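Local coordinates for protein haloacid dehalogenase-like hydrolase (Salmonella enterica subsp. enterica serovar Typhi, PDB 4EZE) that probably hydrolyses the phosphate ester of O-phosphoserine to serine and phosphate with magnesium, the last step of serine biosynthesis, as a member of the HAD-like hydrolase superfamily, at residues N224-E227 against L233-N236; L205-Q210 against V226-N231. All coordinates share one frame; numbering follows the deposited sequence. Where two conformers were deposited one is given.

Contact 1 of 2, residues N224-E227 against L233-N236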
ATOM      1  N   ASN A 224      16.531   0.685   2.822  1.00 40.30           N
ATOM      2  CA  ASN A 224      17.965   0.412   2.684  1.00 54.11           C
ATOM      3  C   ASN A 224      18.723   1.709   2.830  1.00 44.46           C
ATOM      4  O   ASN A 224      18.178   2.789   2.593  1.00 52.19           O
ATOM      5  CB  ASN A 224      18.283  -0.176   1.330  1.00 43.06           C
ATOM      6  CG  ASN A 224      17.964  -1.633   1.249  1.00 44.95           C
ATOM      7  OD1 ASN A 224      18.552  -2.435   1.959  1.00 40.76           O
ATOM      8  ND2 ASN A 224      17.050  -1.996   0.346  1.00 49.10           N
ATOM      9  N   THR A 225      19.988   1.618   3.220  1.00 46.86           N
ATOM     10  CA  THR A 225      20.771   2.821   3.370  1.00 43.72           C
ATOM     11  C   THR A 225      21.963   2.729   2.433  1.00 49.49           C
ATOM     12  O   THR A 225      22.710   1.747   2.467  1.00 42.34           O
ATOM     13  CB  THR A 225      21.243   3.039   4.820  1.00 57.35           C
ATOM     14  OG1 THR A 225      20.202   2.659   5.733  1.00 52.11           O
ATOM     15  CG2 THR A 225      21.583   4.511   5.054  1.00 52.41           C
ATOM     16  N   VAL A 226      22.115   3.723   1.566  1.00 55.36           N
ATOM     17  CA  VAL A 226      23.302   3.788   0.707  1.00 40.83           C
ATOM     18  C   VAL A 226      24.027   5.083   1.007  1.00 58.17           C
ATOM     19  O   VAL A 226      23.455   6.163   0.869  1.00 44.24           O
ATOM     20  CB  VAL A 226      22.930   3.701  -0.766  1.00 47.43           C
ATOM     21  CG1 VAL A 226      24.195   3.737  -1.625  1.00 48.49           C
ATOM     22  CG2 VAL A 226      22.135   2.413  -0.998  1.00 41.14           C
ATOM     23  N   GLU A 227      25.268   4.968   1.473  1.00 51.63           N
ATOM     24  CA  GLU A 227      25.991   6.131   1.954  1.00 48.84           C
ATOM     25  C   GLU A 227      26.256   7.109   0.820  1.00 59.18           C
ATOM     26  O   GLU A 227      26.491   6.718  -0.313  1.00 52.02           O
ATOM     27  CB  GLU A 227      27.322   5.716   2.579  1.00 46.71           C
ATOM     28  CG  GLU A 227      28.158   6.906   3.024  1.00 65.87           C
ATOM     29  CD  GLU A 227      29.625   6.552   3.239  1.00 63.28           C
ATOM     30  OE1 GLU A 227      30.080   5.490   2.765  1.00 76.25           O
ATOM     31  OE2 GLU A 227      30.330   7.350   3.879  1.00 66.84           O
ATOM     32  N   LEU A 233      26.689   9.663  -4.536  1.00 50.14           N
ATOM     33  CA  LEU A 233      26.302   8.316  -4.115  1.00 51.58           C
ATOM     34  C   LEU A 233      27.495   7.373  -4.102  1.00 46.01           C
ATOM     35  O   LEU A 233      28.219   7.280  -5.082  1.00 52.83           O
ATOM     36  CB  LEU A 233      25.221   7.756  -5.051  1.00 50.09           C
ATOM     37  CG  LEU A 233      24.432   6.564  -4.506  1.00 54.05           C
ATOM     38  CD1 LEU A 233      23.568   7.055  -3.353  1.00 42.71           C
ATOM     39  CD2 LEU A 233      23.569   5.925  -5.585  1.00 47.20           C
ATOM     40  N   THR A 234      27.708   6.675  -2.985  1.00 46.67           N
ATOM     41  CA  THR A 234      28.693   5.605  -2.943  1.00 41.99           C
ATOM     42  C   THR A 234      27.966   4.312  -3.279  1.00 46.43           C
ATOM     43  O   THR A 234      26.788   4.336  -3.599  1.00 40.73           O
ATOM     44  CB  THR A 234      29.292   5.423  -1.526  1.00 55.24           C
ATOM     45  OG1 THR A 234      28.241   5.080  -0.615  1.00 56.66           O
ATOM     46  CG2 THR A 234      29.985   6.706  -1.041  1.00 45.11           C
ATOM     47  N   ASP A 235      28.666   3.188  -3.180  1.00 45.75           N
ATOM     48  CA  ASP A 235      28.037   1.874  -3.201  1.00 50.73           C
ATOM     49  C   ASP A 235      28.185   1.224  -1.825  1.00 60.27           C
ATOM     50  O   ASP A 235      28.208  -0.006  -1.726  1.00 44.83           O
ATOM     51  CB  ASP A 235      28.726   0.965  -4.216  1.00 54.87           C
ATOM     52  CG  ASP A 235      30.190   0.703  -3.852  1.00 55.00           C
ATOM     53  OD1 ASP A 235      30.616   1.139  -2.764  1.00103.46           O
ATOM     54  OD2 ASP A 235      30.907   0.060  -4.642  1.00 85.72           O
ATOM     55  N   ASN A 236      28.333   2.028  -0.770  1.00 51.35           N
ATOM     56  CA  ASN A 236      28.342   1.479   0.578  0.50 46.74           C
ATOM     57  C   ASN A 236      26.907   1.285   1.059  1.00 54.75           C
ATOM     58  O   ASN A 236      26.252   2.222   1.541  1.00 49.46           O
ATOM     59  CB  ASN A 236      29.164   2.364   1.530  0.50 46.03           C
ATOM     60  CG  ASN A 236      30.596   2.554   1.057  0.50 48.54           C
ATOM     61  OD1 ASN A 236      31.149   1.708   0.338  0.50 39.81           O
ATOM     62  ND2 ASN A 236      31.199   3.677   1.438  0.50 45.66           N
TER
HETATM   63  O   HOH W   1      25.243   2.559   4.157  1.00 42.65           O
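Glu227 and Thr234 meet backbone to backbone in a small antiparallel beta hairpin of strands 226-229 and 232-237, an excursion set within the HAD-like hydrolase part of the chain. Two main-chain bonds join the strands: Glu227 N gives its hydrogen to Asn236 O at 2.9 Å, nearly straight at 170°, and Glu227 O takes that of Thr234 N in its carbonyl plane. Thr234 OG1 sits implausibly near Glu227 O, so that bond is doubtful; the firm one comes from Thr234 N. That hydroxyl oxygen stands between the backbone N and carbonyl carbon of Thr234 (chi1 61°), placed to accept from Asn236 N at 3.1 Å in an ST turn, just where the strand turns its corner at Asp235. Asn236 O has further company: Val226 CA approaches it at 3.4 Å in a C-H...O contact, and a water bridges it to Thr225 O. The carboxylate of Glu227 pairs through OE1 with Arg229 NH2 in a salt bridge. On the apolar side Val226 crosses Leu233 at a slant, while Ile160 of helix 152-161 also touches Val226. The methyl Val226 CG1, anti to the backbone N, lies 3.8 Å from Leu233 CD1 and 3.3 Å from Thr234 O.

Contact 2 of 2, residues L205-Q210 against V226-N231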
ATOM      1  N   LEU A 205      15.899   3.599  -1.532  1.00 52.88           N
ATOM      2  CA  LEU A 205      16.948   4.459  -0.985  1.00 50.90           C
ATOM      3  C   LEU A 205      16.504   5.320   0.187  1.00 42.26           C
ATOM      4  O   LEU A 205      15.423   5.894   0.185  1.00 49.55           O
ATOM      5  CB  LEU A 205      17.484   5.393  -2.073  1.00 46.36           C
ATOM      6  CG  LEU A 205      18.229   4.757  -3.249  1.00 52.48           C
ATOM      7  CD1 LEU A 205      18.645   5.801  -4.262  1.00 62.16           C
ATOM      8  CD2 LEU A 205      19.458   4.029  -2.768  1.00 52.94           C
ATOM      9  N   ASP A 206      17.388   5.472   1.165  1.00 43.86           N
ATOM     10  CA  ASP A 206      17.073   6.268   2.336  1.00 40.91           C
ATOM     11  C   ASP A 206      16.978   7.739   1.993  1.00 55.73           C
ATOM     12  O   ASP A 206      16.311   8.510   2.684  1.00 56.09           O
ATOM     13  CB  ASP A 206      18.138   6.081   3.413  1.00 41.66           C
ATOM     14  CG  ASP A 206      19.554   6.416   2.907  1.00 63.31           C
ATOM     15  OD1 ASP A 206      20.103   5.681   2.044  1.00 54.57           O
ATOM     16  OD2 ASP A 206      20.129   7.410   3.400  1.00 53.84           O
ATOM     17  N   ILE A 207      17.689   8.180   0.970  1.00 59.07           N
ATOM     18  CA  ILE A 207      17.611   9.597   0.683  1.00 75.58           C
ATOM     19  C   ILE A 207      16.183   9.933   0.300  1.00 48.95           C
ATOM     20  O   ILE A 207      15.633  10.923   0.758  1.00 55.88           O
ATOM     21  CB  ILE A 207      18.608  10.050  -0.394  1.00 68.48           C
ATOM     22  CG1 ILE A 207      18.628  11.572  -0.470  1.00 60.17           C
ATOM     23  CG2 ILE A 207      18.261   9.457  -1.731  1.00 67.32           C
ATOM     24  CD1 ILE A 207      19.682  12.119  -1.380  1.00 84.37           C
ATOM     25  N   PHE A 208      15.576   9.094  -0.527  1.00 54.27           N
ATOM     26  CA  PHE A 208      14.180   9.279  -0.878  1.00 51.51           C
ATOM     27  C   PHE A 208      13.242   9.077   0.295  1.00 53.16           C
ATOM     28  O   PHE A 208      12.339   9.867   0.517  1.00 50.21           O
ATOM     29  CB  PHE A 208      13.781   8.311  -1.982  1.00 53.55           C
ATOM     30  CG  PHE A 208      14.253   8.710  -3.334  1.00 55.04           C
ATOM     31  CD1 PHE A 208      15.588   8.905  -3.579  1.00 50.09           C
ATOM     32  CD2 PHE A 208      13.362   8.882  -4.364  1.00 76.69           C
ATOM     33  CE1 PHE A 208      16.023   9.268  -4.818  1.00 67.10           C
ATOM     34  CE2 PHE A 208      13.798   9.245  -5.608  1.00112.80           C
ATOM     35  CZ  PHE A 208      15.135   9.438  -5.833  1.00 61.31           C
ATOM     36  N   THR A 209      13.475   8.016   1.055  1.00 46.01           N
ATOM     37  CA  THR A 209      12.586   7.662   2.143  1.00 54.82           C
ATOM     38  C   THR A 209      12.527   8.703   3.240  1.00 55.01           C
ATOM     39  O   THR A 209      11.455   9.084   3.683  1.00 49.70           O
ATOM     40  CB  THR A 209      13.031   6.345   2.774  1.00 40.08           C
ATOM     41  OG1 THR A 209      12.960   5.308   1.798  1.00 54.03           O
ATOM     42  CG2 THR A 209      12.146   5.987   3.933  1.00 52.84           C
ATOM     43  N   GLN A 210      13.686   9.179   3.664  1.00 67.24           N
ATOM     44  CA  GLN A 210      13.740  10.195   4.697  1.00 59.66           C
ATOM     45  C   GLN A 210      13.144  11.503   4.217  1.00 53.20           C
ATOM     46  O   GLN A 210      12.442  12.181   4.946  1.00 50.52           O
ATOM     47  CB  GLN A 210      15.165  10.379   5.209  1.00 54.64           C
ATOM     48  CG  GLN A 210      15.717   9.150   5.892  1.00 49.97           C
ATOM     49  CD  GLN A 210      14.754   8.558   6.895  1.00 66.84           C
ATOM     50  OE1 GLN A 210      14.112   9.274   7.648  1.00 52.67           O
ATOM     51  NE2 GLN A 210      14.655   7.244   6.910  1.00 50.92           N
ATOM     52  N   VAL A 226      22.115   3.723   1.566  1.00 55.36           N
ATOM     53  CA  VAL A 226      23.302   3.788   0.707  1.00 40.83           C
ATOM     54  C   VAL A 226      24.027   5.083   1.007  1.00 58.17           C
ATOM     55  O   VAL A 226      23.455   6.163   0.869  1.00 44.24           O
ATOM     56  CB  VAL A 226      22.930   3.701  -0.766  1.00 47.43           C
ATOM     57  CG1 VAL A 226      24.195   3.737  -1.625  1.00 48.49           C
ATOM     58  CG2 VAL A 226      22.135   2.413  -0.998  1.00 41.14           C
ATOM     59  N   GLU A 227      25.268   4.968   1.473  1.00 51.63           N
ATOM     60  CA  GLU A 227      25.991   6.131   1.954  1.00 48.84           C
ATOM     61  C   GLU A 227      26.256   7.109   0.820  1.00 59.18           C
ATOM     62  O   GLU A 227      26.491   6.718  -0.313  1.00 52.02           O
ATOM     63  CB  GLU A 227      27.322   5.716   2.579  1.00 46.71           C
ATOM     64  CG  GLU A 227      28.158   6.906   3.024  1.00 65.87           C
ATOM     65  CD  GLU A 227      29.625   6.552   3.239  1.00 63.28           C
ATOM     66  OE1 GLU A 227      30.080   5.490   2.765  1.00 76.25           O
ATOM     67  OE2 GLU A 227      30.330   7.350   3.879  1.00 66.84           O
ATOM     68  N   ILE A 228      26.211   8.384   1.148  1.00 48.68           N
ATOM     69  CA  ILE A 228      26.575   9.440   0.231  1.00 74.17           C
ATOM     70  C   ILE A 228      27.752  10.156   0.853  1.00 73.61           C
ATOM     71  O   ILE A 228      27.682  10.598   2.000  1.00 61.67           O
ATOM     72  CB  ILE A 228      25.444  10.458   0.067  1.00 60.84           C
ATOM     73  CG1 ILE A 228      24.388   9.929  -0.903  1.00 54.18           C
ATOM     74  CG2 ILE A 228      26.006  11.800  -0.381  1.00 59.35           C
ATOM     75  CD1 ILE A 228      23.053  10.645  -0.796  1.00 49.66           C
ATOM     76  N   ARG A 229      28.837  10.252   0.099  1.00 61.49           N
ATOM     77  CA  ARG A 229      30.062  10.854   0.593  1.00 53.19           C
ATOM     78  C   ARG A 229      30.638  11.808  -0.454  1.00 57.38           C
ATOM     79  O   ARG A 229      30.611  11.508  -1.657  1.00 54.43           O
ATOM     80  CB  ARG A 229      31.078   9.768   0.937  1.00 52.03           C
ATOM     81  CG  ARG A 229      32.100  10.230   1.963  1.00 67.08           C
ATOM     82  CD  ARG A 229      33.244   9.252   2.087  1.00 50.40           C
ATOM     83  NE  ARG A 229      32.795   7.858   2.031  1.00 76.65           N
ATOM     84  CZ  ARG A 229      33.592   6.809   2.224  1.00106.34           C
ATOM     85  NH1 ARG A 229      34.881   6.988   2.488  1.00108.11           N
ATOM     86  NH2 ARG A 229      33.104   5.577   2.157  1.00 98.87           N
ATOM     87  N   ASP A 230      31.159  12.946   0.006  1.00 56.78           N
ATOM     88  CA  ASP A 230      31.623  14.029  -0.885  1.00 46.29           C
ATOM     89  C   ASP A 230      30.519  14.368  -1.833  1.00 67.42           C
ATOM     90  O   ASP A 230      30.762  14.657  -3.002  1.00 52.40           O
ATOM     91  CB  ASP A 230      32.866  13.611  -1.694  1.00 50.68           C
ATOM     92  CG  ASP A 230      33.983  13.131  -0.804  1.00 55.97           C
ATOM     93  OD1 ASP A 230      34.187  13.777   0.244  1.00 69.78           O
ATOM     94  OD2 ASP A 230      34.633  12.102  -1.127  1.00 67.59           O
ATOM     95  N   ASN A 231      29.296  14.278  -1.338  1.00 61.89           N
ATOM     96  CA  ASN A 231      28.141  14.659  -2.132  1.00 44.27           C
ATOM     97  C   ASN A 231      27.815  13.797  -3.342  1.00 45.54           C
ATOM     98  O   ASN A 231      27.026  14.199  -4.209  1.00 46.77           O
ATOM     99  CB  ASN A 231      28.250  16.127  -2.499  1.00 51.57           C
ATOM    100  CG  ASN A 231      27.877  17.019  -1.335  1.00 92.27           C
ATOM    101  OD1 ASN A 231      28.728  17.704  -0.768  1.00103.55           O
ATOM    102  ND2 ASN A 231      26.605  16.974  -0.936  1.00 58.65           N
TER
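Leu205 and Val226 bring the two backbones to their nearest approach, 6.6 Å between CA atoms, with Leu205 at the N-cap position of helix 206-216 and Val226 opening strand 226-229. One hydrogen bond crosses the gap. Val226 N donates to Asp206 OD1 at 2.8 Å, with an N-H...O angle of 159°. The hydrogen arrives on the syn side of the carboxylate, but the donor stands 32° out of its plane. Asp206 holds CG between its own backbone N and carbonyl carbon (chi1 56°), which leaves OD1 within bonding distance of Val226 N. A side chain thus ties helix to strand by taking up a main-chain N-H at the beginning of the hairpin. The remaining contacts are apolar and each is made by branch ends. Leu205 CD2 reaches Val226 CG2 at 3.6 Å, the methyl that sits beside the valine's backbone N. Two residues further on in both segments, Ile207 and Ile228 cross at about a right angle and touch through their terminal methyls, Ile207 CD1 to Ile228 CD1 at 3.7 Å. Ile207 is fully extended, so its CD1 spans the gap. The helix start also lies near the predicted active site, the Leu205 side chain being about 8 Å from that of Asp116, the predicted proton donor. Beyond the pair, helix 168-176 touches Ile207 through Asn172 and Ile228 through Lys168, while Leu233 of strand 232-237 packs against both Val226 and Ile228.

Overall arrangement
From the N terminus, the chain first enters the pair at 205-210, where helix 206-216 begins. It then runs through strand 220-224, an outermost strand of the parallel six-stranded sheet, and contact 2 closes this loop of 15 residues when 226-231 returns to the helix start. Contact 1 closes the next, shorter loop, the five-residue span 228-232, made of the strand ends and the turn at 230-231. The two overlap on Val226 and Glu227, with strand 226-229 common to both, and their centres are about 6 Å apart. Together they tie the hairpin beyond the sheet edge to helix 206-216, which follows strand 197-202 and links it to strand 220-224, its parallel neighbour, as a beta-alpha-beta crossover.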